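Local coordinates for protein membrane-bound protease PH1510 (PDB 6M4B) that cleaves protein substrates preferentially near hydrophobic or aromatic residues, degrading casein and a stomatin homolog in vitro, with this chain forming its N-terminal protease domain, at residues Glu40-Leu46 and Pro69-Tyr75; Ile59-Gln64 and Tyr87-His93; Leu94-Pro99 and Val167-Arg173. The protein carries 1 engineered substitution. One frame throughout, in Å; residues are numbered along the deposited sequence.

Interaction 1 (Glu40-Leu46 and Pro69-Tyr75)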
loop_
_atom_site.group_PDB
_atom_site.type_symbol
_atom_site.label_atom_id
_atom_site.label_comp_id
_atom_site.label_asym_id
_atom_site.label_seq_id
_atom_site.Cartn_x
_atom_site.Cartn_y
_atom_site.Cartn_z
ATOM N N GLU A 40 23.548 -4.697 4.644
ATOM C CA GLU A 40 22.920 -4.662 5.944
ATOM C C GLU A 40 21.736 -3.677 5.962
ATOM O O GLU A 40 20.810 -3.850 6.725
ATOM C CB GLU A 40 23.975 -4.252 6.982
ATOM C CG GLU A 40 23.495 -4.034 8.414
ATOM C CD GLU A 40 22.945 -5.270 9.046
ATOM O OE1 GLU A 40 22.240 -5.162 10.073
ATOM O OE2 GLU A 40 23.179 -6.361 8.494
ATOM N N ALA A 41 21.844 -2.612 5.176
ATOM C CA ALA A 41 20.855 -1.514 5.122
ATOM C C ALA A 41 21.260 -0.551 4.028
ATOM O O ALA A 41 22.451 -0.477 3.676
ATOM C CB ALA A 41 20.744 -0.755 6.455
ATOM N N ILE A 42 20.284 0.206 3.526
ATOM C CA ILE A 42 20.576 1.351 2.668
ATOM C C ILE A 42 20.001 2.596 3.331
ATOM O O ILE A 42 18.864 2.586 3.790
ATOM C CB ILE A 42 20.057 1.159 1.232
ATOM C CG1 ILE A 42 20.465 2.365 0.364
ATOM C CG2 ILE A 42 18.564 0.913 1.175
ATOM C CD1 ILE A 42 20.069 2.200 -1.078
ATOM N N ILE A 43 20.812 3.639 3.425
ATOM C CA ILE A 43 20.413 4.927 3.958
ATOM C C ILE A 43 20.179 5.853 2.765
ATOM O O ILE A 43 21.002 5.957 1.867
ATOM C CB ILE A 43 21.473 5.560 4.851
ATOM C CG1 ILE A 43 21.686 4.687 6.110
ATOM C CG2 ILE A 43 21.045 6.979 5.265
ATOM C CD1 ILE A 43 22.970 5.007 6.863
ATOM N N ILE A 44 19.019 6.488 2.751
ATOM C CA ILE A 44 18.676 7.416 1.717
ATOM C C ILE A 44 18.538 8.753 2.364
ATOM O O ILE A 44 17.658 8.954 3.181
ATOM C CB ILE A 44 17.440 6.955 0.964
ATOM C CG1 ILE A 44 17.849 5.716 0.168
ATOM C CG2 ILE A 44 16.920 8.077 0.075
ATOM C CD1 ILE A 44 16.721 5.022 -0.508
ATOM N N GLU A 45 19.458 9.648 1.991
ATOM C CA GLU A 45 19.482 11.026 2.462
ATOM C C GLU A 45 18.472 11.812 1.620
ATOM O O GLU A 45 18.655 11.965 0.416
ATOM C CB GLU A 45 20.876 11.625 2.327
ATOM C CG GLU A 45 21.860 11.071 3.355
ATOM C CD GLU A 45 23.312 11.497 3.111
ATOM O OE1 GLU A 45 23.589 12.098 2.051
ATOM O OE2 GLU A 45 24.182 11.214 3.966
ATOM N N LEU A 46 17.384 12.237 2.249
ATOM C CA LEU A 46 16.226 12.723 1.515
ATOM C C LEU A 46 15.989 14.193 1.809
ATOM O O LEU A 46 16.061 14.618 2.941
ATOM C CB LEU A 46 14.968 11.922 1.884
ATOM C CG LEU A 46 13.665 12.312 1.170
ATOM C CD1 LEU A 46 13.706 11.905 -0.293
ATOM C CD2 LEU A 46 12.505 11.661 1.879
ATOM N N PRO A 69 16.730 -3.528 5.027
ATOM C CA PRO A 69 16.231 -2.299 5.644
ATOM C C PRO A 69 16.595 -1.023 4.854
ATOM O O PRO A 69 17.710 -0.860 4.444
ATOM C CB PRO A 69 16.913 -2.311 7.022
ATOM C CG PRO A 69 17.255 -3.756 7.283
ATOM C CD PRO A 69 17.544 -4.351 5.961
ATOM N N VAL A 70 15.607 -0.165 4.639
ATOM C CA VAL A 70 15.733 1.188 4.115
ATOM C C VAL A 70 15.538 2.235 5.233
ATOM O O VAL A 70 14.468 2.306 5.895
ATOM C CB VAL A 70 14.671 1.468 3.035
ATOM C CG1 VAL A 70 14.926 2.828 2.361
ATOM C CG2 VAL A 70 14.676 0.355 2.019
ATOM N N ILE A 71 16.539 3.064 5.424
ATOM C CA ILE A 71 16.536 4.106 6.436
ATOM C C ILE A 71 16.369 5.409 5.660
ATOM O O ILE A 71 17.152 5.696 4.761
ATOM C CB ILE A 71 17.826 4.087 7.265
ATOM C CG1 ILE A 71 17.921 2.747 7.999
ATOM C CG2 ILE A 71 17.824 5.233 8.264
ATOM C CD1 ILE A 71 19.216 2.525 8.731
ATOM N N ILE A 72 15.359 6.193 6.027
ATOM C CA ILE A 72 15.152 7.484 5.424
ATOM C C ILE A 72 15.760 8.500 6.382
ATOM O O ILE A 72 15.403 8.537 7.552
ATOM C CB ILE A 72 13.648 7.762 5.147
ATOM C CG1 ILE A 72 13.088 6.744 4.133
ATOM C CG2 ILE A 72 13.470 9.162 4.638
ATOM C CD1 ILE A 72 13.682 6.779 2.758
ATOM N N TYR A 73 16.711 9.280 5.863
ATOM C CA TYR A 73 17.495 10.197 6.647
ATOM C C TYR A 73 17.282 11.565 6.052
ATOM O O TYR A 73 17.735 11.842 4.943
ATOM C CB TYR A 73 18.964 9.827 6.618
ATOM C CG TYR A 73 19.943 10.673 7.456
ATOM C CD1 TYR A 73 19.518 11.413 8.544
ATOM C CD2 TYR A 73 21.313 10.705 7.145
ATOM C CE1 TYR A 73 20.403 12.132 9.319
ATOM C CE2 TYR A 73 22.224 11.445 7.914
ATOM C CZ TYR A 73 21.780 12.123 9.016
ATOM O OH TYR A 73 22.664 12.854 9.808
ATOM N N VAL A 74 16.567 12.396 6.798
ATOM C CA VAL A 74 16.266 13.737 6.352
ATOM C C VAL A 74 17.515 14.601 6.605
ATOM O O VAL A 74 17.875 14.918 7.752
ATOM C CB VAL A 74 15.041 14.342 7.069
ATOM C CG1 VAL A 74 14.638 15.643 6.347
ATOM C CG2 VAL A 74 13.877 13.346 7.061
ATOM N N TYR A 75 18.163 14.963 5.516
ATOM C CA TYR A 75 19.553 15.424 5.535
ATOM C C TYR A 75 19.856 16.083 4.172
ATOM O O TYR A 75 19.329 15.601 3.143
ATOM C CB TYR A 75 20.462 14.208 5.771
ATOM C CG TYR A 75 21.938 14.488 5.784
ATOM C CD1 TYR A 75 22.672 14.530 4.586
ATOM C CD2 TYR A 75 22.619 14.682 6.988
ATOM C CE1 TYR A 75 24.044 14.776 4.596
ATOM C CE2 TYR A 75 23.991 14.949 7.012
ATOM C CZ TYR A 75 24.684 14.983 5.815
ATOM O OH TYR A 75 26.007 15.229 5.828
HETATM O O HOH W 1 19.594 14.730 0.542
#

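Interaction 2 (Ile59-Gln64 and Tyr87-His93)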
loop_
_atom_site.group_PDB
_atom_site.type_symbol
_atom_site.label_atom_id
_atom_site.label_comp_id
_atom_site.label_asym_id
_atom_site.label_seq_id
_atom_site.Cartn_x
_atom_site.Cartn_y
_atom_site.Cartn_z
ATOM N N ILE A 59 7.043 4.372 -4.585
ATOM C CA ILE A 59 8.251 4.408 -3.763
ATOM C C ILE A 59 7.969 3.727 -2.424
ATOM O O ILE A 59 8.695 2.822 -2.003
ATOM C CB ILE A 59 8.768 5.826 -3.534
ATOM C CG1 ILE A 59 9.226 6.415 -4.864
ATOM C CG2 ILE A 59 9.921 5.801 -2.509
ATOM C CD1 ILE A 59 9.569 7.901 -4.799
ATOM N N VAL A 60 6.901 4.137 -1.763
ATOM C CA VAL A 60 6.552 3.494 -0.477
ATOM C C VAL A 60 6.494 1.968 -0.611
ATOM O O VAL A 60 7.030 1.227 0.223
ATOM C CB VAL A 60 5.232 4.025 0.089
ATOM C CG1 VAL A 60 4.702 3.124 1.186
ATOM C CG2 VAL A 60 5.434 5.441 0.617
ATOM N N GLN A 61 5.835 1.503 -1.656
ATOM C CA GLN A 61 5.672 0.066 -1.834
ATOM C C GLN A 61 7.009 -0.619 -2.185
ATOM O O GLN A 61 7.240 -1.756 -1.813
ATOM C CB GLN A 61 4.596 -0.268 -2.884
ATOM C CG GLN A 61 3.660 -1.399 -2.406
ATOM C CD GLN A 61 3.621 -2.560 -3.331
ATOM O OE1 GLN A 61 4.507 -2.720 -4.167
ATOM N NE2 GLN A 61 2.623 -3.402 -3.175
ATOM N N ARG A 62 7.874 0.064 -2.901
ATOM C CA ARG A 62 9.212 -0.499 -3.161
ATOM C C ARG A 62 10.002 -0.698 -1.850
ATOM O O ARG A 62 10.598 -1.747 -1.639
ATOM C CB ARG A 62 9.988 0.412 -4.092
ATOM C CG ARG A 62 11.339 -0.099 -4.524
ATOM C CD ARG A 62 11.209 -1.401 -5.267
ATOM N NE ARG A 62 12.505 -1.934 -5.609
ATOM C CZ ARG A 62 13.194 -2.842 -4.927
ATOM N NH1 ARG A 62 12.754 -3.355 -3.769
ATOM N NH2 ARG A 62 14.363 -3.253 -5.428
ATOM N N ILE A 63 9.946 0.297 -0.979
ATOM C CA ILE A 63 10.559 0.187 0.337
ATOM C C ILE A 63 9.939 -0.955 1.138
ATOM O O ILE A 63 10.661 -1.771 1.718
ATOM C CB ILE A 63 10.469 1.515 1.079
ATOM C CG1 ILE A 63 11.371 2.526 0.360
ATOM C CG2 ILE A 63 10.847 1.373 2.552
ATOM C CD1 ILE A 63 11.134 3.950 0.739
ATOM N N GLN A 64 8.620 -1.083 1.118
ATOM C CA GLN A 64 7.985 -2.113 1.901
ATOM C C GLN A 64 8.362 -3.527 1.478
ATOM O O GLN A 64 8.356 -4.409 2.311
ATOM C CB GLN A 64 6.461 -1.958 1.888
ATOM C CG GLN A 64 5.951 -0.791 2.739
ATOM C CD GLN A 64 4.433 -0.621 2.630
ATOM O OE1 GLN A 64 3.843 -0.890 1.569
ATOM N NE2 GLN A 64 3.794 -0.171 3.710
ATOM N N TYR A 87 5.456 10.621 3.707
ATOM C CA TYR A 87 4.951 9.288 3.504
ATOM C C TYR A 87 6.102 8.305 3.207
ATOM O O TYR A 87 6.087 7.188 3.685
ATOM C CB TYR A 87 3.948 9.224 2.318
ATOM C CG TYR A 87 2.640 10.033 2.476
ATOM C CD1 TYR A 87 2.605 11.415 2.280
ATOM C CD2 TYR A 87 1.429 9.392 2.734
ATOM C CE1 TYR A 87 1.420 12.126 2.374
ATOM C CE2 TYR A 87 0.252 10.091 2.793
ATOM C CZ TYR A 87 0.248 11.447 2.601
ATOM O OH TYR A 87 -0.903 12.130 2.685
ATOM N N ILE A 88 7.092 8.735 2.426
ATOM C CA ILE A 88 8.270 7.916 2.133
ATOM C C ILE A 88 8.958 7.587 3.447
ATOM O O ILE A 88 9.236 6.437 3.729
ATOM C CB ILE A 88 9.224 8.659 1.148
ATOM C CG1 ILE A 88 8.552 8.846 -0.238
ATOM C CG2 ILE A 88 10.546 7.906 0.927
ATOM C CD1 ILE A 88 9.247 9.840 -1.154
ATOM N N ALA A 89 9.146 8.607 4.283
ATOM C CA ALA A 89 9.685 8.404 5.605
ATOM C C ALA A 89 8.840 7.463 6.476
ATOM O O ALA A 89 9.379 6.442 6.962
ATOM C CB ALA A 89 9.865 9.722 6.310
ATOM N N LEU A 90 7.529 7.745 6.625
ATOM C CA LEU A 90 6.650 6.860 7.404
ATOM C C LEU A 90 6.543 5.446 6.895
ATOM O O LEU A 90 6.262 4.522 7.674
ATOM C CB LEU A 90 5.265 7.457 7.592
ATOM C CG LEU A 90 5.242 8.755 8.354
ATOM C CD1 LEU A 90 3.876 9.392 8.221
ATOM C CD2 LEU A 90 5.570 8.501 9.822
ATOM N N GLY A 91 6.802 5.238 5.613
ATOM C CA GLY A 91 6.773 3.907 5.025
ATOM C C GLY A 91 8.035 3.098 5.181
ATOM O O GLY A 91 8.097 1.951 4.732
ATOM N N SER A 92 9.016 3.639 5.874
ATOM C CA SER A 92 10.359 3.081 5.873
ATOM C C SER A 92 10.666 2.394 7.189
ATOM O O SER A 92 9.958 2.549 8.197
ATOM C CB SER A 92 11.387 4.194 5.597
ATOM O OG SER A 92 11.718 4.903 6.793
ATOM N N HIS A 93 11.747 1.623 7.165
ATOM C CA HIS A 93 12.150 0.792 8.290
ATOM C C HIS A 93 12.631 1.570 9.494
ATOM O O HIS A 93 12.563 1.076 10.605
ATOM C CB HIS A 93 13.215 -0.189 7.819
ATOM C CG HIS A 93 12.722 -1.137 6.789
ATOM N ND1 HIS A 93 12.749 -0.852 5.444
ATOM C CD2 HIS A 93 12.170 -2.374 6.901
ATOM C CE1 HIS A 93 12.233 -1.867 4.766
ATOM N NE2 HIS A 93 11.867 -2.795 5.632
#

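Interaction 3 (Leu94-Pro99 and Val167-Arg173)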
loop_
_atom_site.group_PDB
_atom_site.type_symbol
_atom_site.label_atom_id
_atom_site.label_comp_id
_atom_site.label_asym_id
_atom_site.label_seq_id
_atom_site.Cartn_x
_atom_site.Cartn_y
_atom_site.Cartn_z
ATOM N N LEU A 94 13.184 2.759 9.248
ATOM C CA LEU A 94 13.723 3.603 10.282
ATOM C C LEU A 94 13.829 5.031 9.742
ATOM O O LEU A 94 14.181 5.212 8.584
ATOM C CB LEU A 94 15.117 3.119 10.700
ATOM C CG LEU A 94 15.574 3.548 12.104
ATOM C CD1 LEU A 94 14.874 2.672 13.093
ATOM C CD2 LEU A 94 17.079 3.394 12.332
ATOM N N ILE A 95 13.513 6.025 10.566
ATOM C CA ILE A 95 13.618 7.394 10.145
ATOM C C ILE A 95 14.606 8.059 11.056
ATOM O O ILE A 95 14.478 7.968 12.275
ATOM C CB ILE A 95 12.270 8.169 10.229
ATOM C CG1 ILE A 95 11.158 7.468 9.424
ATOM C CG2 ILE A 95 12.451 9.566 9.682
ATOM C CD1 ILE A 95 9.760 7.903 9.854
ATOM N N ALA A 96 15.521 8.782 10.446
ATOM C CA ALA A 96 16.443 9.655 11.149
ATOM C C ALA A 96 16.331 11.069 10.581
ATOM O O ALA A 96 16.142 11.250 9.363
ATOM C CB ALA A 96 17.858 9.142 10.978
ATOM N N MET A 97 16.464 12.043 11.459
ATOM C CA MET A 97 16.519 13.466 11.046
ATOM C C MET A 97 17.771 14.222 11.581
ATOM O O MET A 97 18.149 14.064 12.716
ATOM C CB MET A 97 15.244 14.193 11.478
ATOM C CG MET A 97 13.963 13.701 10.772
ATOM S SD MET A 97 12.521 14.574 11.383
ATOM C CE MET A 97 12.707 16.130 10.525
ATOM N N ALA A 98 18.434 14.951 10.705
ATOM C CA ALA A 98 19.523 15.862 11.116
ATOM C C ALA A 98 18.935 17.072 11.835
ATOM O O ALA A 98 17.793 17.437 11.550
ATOM C CB ALA A 98 20.291 16.338 9.904
ATOM N N PRO A 99 19.671 17.662 12.804
ATOM C CA PRO A 99 19.124 18.889 13.426
ATOM C C PRO A 99 18.976 19.962 12.364
ATOM O O PRO A 99 19.699 19.917 11.345
ATOM C CB PRO A 99 20.165 19.258 14.480
ATOM C CG PRO A 99 20.863 17.958 14.803
ATOM C CD PRO A 99 20.908 17.219 13.475
ATOM N N VAL A 167 7.218 9.835 16.103
ATOM C CA VAL A 167 7.154 9.835 14.646
ATOM C C VAL A 167 8.440 9.327 13.979
ATOM O O VAL A 167 8.383 8.712 12.925
ATOM C CB VAL A 167 6.941 11.266 14.135
ATOM C CG1 VAL A 167 6.911 11.340 12.632
ATOM C CG2 VAL A 167 5.654 11.787 14.715
ATOM N N ILE A 168 9.592 9.631 14.564
ATOM C CA ILE A 168 10.883 9.155 14.038
ATOM C C ILE A 168 11.634 8.422 15.153
ATOM O O ILE A 168 11.233 8.444 16.306
ATOM C CB ILE A 168 11.740 10.317 13.513
ATOM C CG1 ILE A 168 12.162 11.256 14.653
ATOM C CG2 ILE A 168 10.978 11.111 12.457
ATOM C CD1 ILE A 168 13.147 12.316 14.233
ATOM N N GLU A 169 12.736 7.792 14.790
ATOM C CA GLU A 169 13.493 6.982 15.718
ATOM C C GLU A 169 14.845 7.619 16.117
ATOM O O GLU A 169 15.290 7.384 17.209
ATOM C CB GLU A 169 13.684 5.551 15.190
ATOM C CG GLU A 169 12.408 4.725 15.070
ATOM C CD GLU A 169 11.565 5.140 13.867
ATOM O OE1 GLU A 169 10.380 5.513 14.050
ATOM O OE2 GLU A 169 12.090 5.099 12.741
ATOM N N VAL A 170 15.436 8.444 15.267
ATOM C CA VAL A 170 16.771 8.921 15.494
ATOM C C VAL A 170 16.927 10.370 15.077
ATOM O O VAL A 170 16.535 10.774 13.989
ATOM C CB VAL A 170 17.803 8.034 14.699
ATOM C CG1 VAL A 170 19.204 8.585 14.808
ATOM C CG2 VAL A 170 17.756 6.555 15.174
ATOM N N VAL A 171 17.511 11.158 15.967
ATOM C CA VAL A 171 18.126 12.459 15.573
ATOM C C VAL A 171 19.658 12.300 15.482
ATOM O O VAL A 171 20.304 11.920 16.484
ATOM C CB VAL A 171 17.808 13.558 16.604
ATOM C CG1 VAL A 171 18.379 14.900 16.136
ATOM C CG2 VAL A 171 16.309 13.628 16.817
ATOM N N ALA A 172 20.213 12.615 14.318
ATOM C CA ALA A 172 21.642 12.407 14.038
ATOM C C ALA A 172 22.254 13.455 13.113
ATOM O O ALA A 172 21.758 13.691 11.991
ATOM C CB ALA A 172 21.852 11.029 13.402
ATOM N N ARG A 173 23.405 13.975 13.571
ATOM C CA ARG A 173 24.174 15.034 12.911
ATOM C C ARG A 173 24.845 14.561 11.648
ATOM O O ARG A 173 25.048 15.352 10.767
ATOM C CB ARG A 173 25.301 15.501 13.821
ATOM C CG ARG A 173 24.885 16.011 15.197
ATOM C CD ARG A 173 26.092 16.490 16.002
ATOM N NE ARG A 173 27.310 15.667 15.878
ATOM C CZ ARG A 173 27.731 14.776 16.772
ATOM N NH1 ARG A 173 28.866 14.092 16.527
ATOM N NH2 ARG A 173 27.022 14.535 17.890
#

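Interaction 1 (Glu40-Leu46 and Pro69-Tyr75)
Leu46 sets its CD2 methyl 3.8 Å from CG2 of Ile72, near the C-terminal ends of two neighbouring parallel strands. Together with helix 53-64 these strands make a beta-alpha-beta unit of the ClpP/crotonase fold, and the pair illustrates how such a crossover brings two strands into step. They run in register from Ile42 beside Val70 to Leu46 beside Val74, their axes 29° apart. As in any parallel pair, alternate residues of each strand do the bonding to the other. Ile71 is held at both ends of its backbone: its N donates to Ile42 O at 2.9 Å, and its O accepts from Ile44 N at 2.9 Å. The series weakens at its end, where the bond from Tyr75 N to Leu46 O is weak at 3.3 Å; a water there donates to Tyr75 O and, weakly, to Glu45 O.

Each face of the pair has its own cover. Ile43, Ile71, Glu45 and Tyr73 lie on one face, where helix 175-182 brings Leu178 against Ile43 and Tyr73. Ile71 and Ile43 stand side by side and point the same way, with CB of Ile71 4.1 Å from CG1 of Ile43. Ile44, Leu46 and Ile72 lie on the other face, where Phe27 of helix 21-36 packs on Ile44 and Ile72.

Glu45 joins the two tyrosines. Its CG sits beside its own backbone N (chi1 -73°) and the chain beyond is extended, which carries the carboxylate alongside the Tyr75 ring, the two planes 31° apart. Glu45 CD comes to 3.4 Å from Tyr75 CD1, while Glu45 CG touches Tyr73 CD2 at 3.8 Å. The hydroxyl of Tyr73 is bonded to Ala172 O, and CB of Tyr75 rests over the centre of the Tyr73 ring, 3.7 Å above its plane.

Interaction 2 (Ile59-Gln64 and Tyr87-His93)
The imidazole of His93 turns an edge to Ile63: the backbone O of Ile63 lies near the ring plane, 3.4 Å from CE1 of His93. NE2, next to CE1 in the ring, makes a weak hydrogen bond to Pro190 O. Tyr87, the other flat group, contributes backbone more than ring. Its carbonyl O meets CG2 of Val60 at 3.6 Å, while the phenol leads away to Phe129 and Ile133 of helix 123-139.

Between these two lies the packing of helix 53-64 on helix 84-90, centred on Ile63. With chi1 at -68°, Ile63 sends CG2 toward the turn, 3.6 Å from the carbonyl O of Gly91, and its longer branch toward Ile88. The Ile63 and Ile88 side chains cross at about a right angle, and CD1 of Ile63 touches CG2 of Ile88 at 4.0 Å. Ile59 adds its own CG2, 4.0 Å from CG1 of Ile88. Where Val60 faces the turn after helix 84-90, Gly91 has no side chain, and CG1 of Val60 can approach its CA to 4.4 Å.

No hydrogen bond links the two segments. Helix 84-90, which directly follows the engineered Ala83 at the nucleophile position, therefore rests here on close-fitting aliphatic surfaces and on methyl groups set against carbonyls, a fit governed by shape.

Interaction 3 (Leu94-Pro99 and Val167-Arg173)
Ile95 O is gripped by two successive amides, accepting from Glu169 N at 3.1 Å and from Val170 N at 3.2 Å. The second donor lies in the carbonyl plane, whereas the first is tilted 16° out of it. This pair of hydrogen bonds to one acceptor opens the outermost pairing at one side of the parallel sheet of the ClpP/crotonase fold, where the short strand 170-171 lines up beside strand 94-97. Regular parallel pairing takes over beyond it: Met97 N donates to Val170 O at 2.8 Å, and Met97 O then receives Ala172 N from above its carbonyl plane.

Glu169 also works in the reverse direction. Bent at chi2 (75°), its side chain folds back to place OE2 2.8 Å from Ile95 N, nearly along the carboxylate C-O axis. The same oxygen forms a salt bridge with Arg142, which probably helps to keep the carboxylate charged. Glu169 thus binds Ile95 twice, backbone N to its O and side chain to its N, and the aliphatic part of Glu169 leans on CD1 of Leu94.

The apolar side chains divide between the two faces of the sheet. Ala96 and Val170 meet on one, CB to CB at 3.9 Å, beneath helix 175-182. On the face of Met97 and Val171, helix 159-164 supplies Pro159 and Ala162. Ile168 flanks this second group, crossing both Ile95 and Met97 at about right angles. Its CG2 presses on CG2 of Ile95 at 3.5 Å. With CG1 of Ile168 lying between its own backbone N and carbonyl carbon (chi1 66°), the longer branch extends along the strand, and its CD1 ends 3.7 Å from SD of Met97.

Interactions 1 and 3 are successive steps across one parallel sheet. Strand 70-74 of interaction 1 borders strand 94-97 of interaction 3, with Val74 N 2.8 Å from Ala96 O in a probable hydrogen bond. Interaction 2 packs helices 53-64 and 84-90 on the Val70 and Ile72 side of the sheet, and Ser92 CB, in the turn that follows, lies 3.4 Å from Ile72 CG1. Its chain then runs straight into strand 94-97, and Ile95 CG1 returns to within 3.2 Å of Ala89 O. The Tyr87 side chain of interaction 2 lies about 6 Å from that of the engineered Ala83 at the nucleophile position and about 4 Å from that of Cys106 of the substrate-binding site; interaction 1 is further off, Leu46 being about 10 Å from Ala83 between side chains.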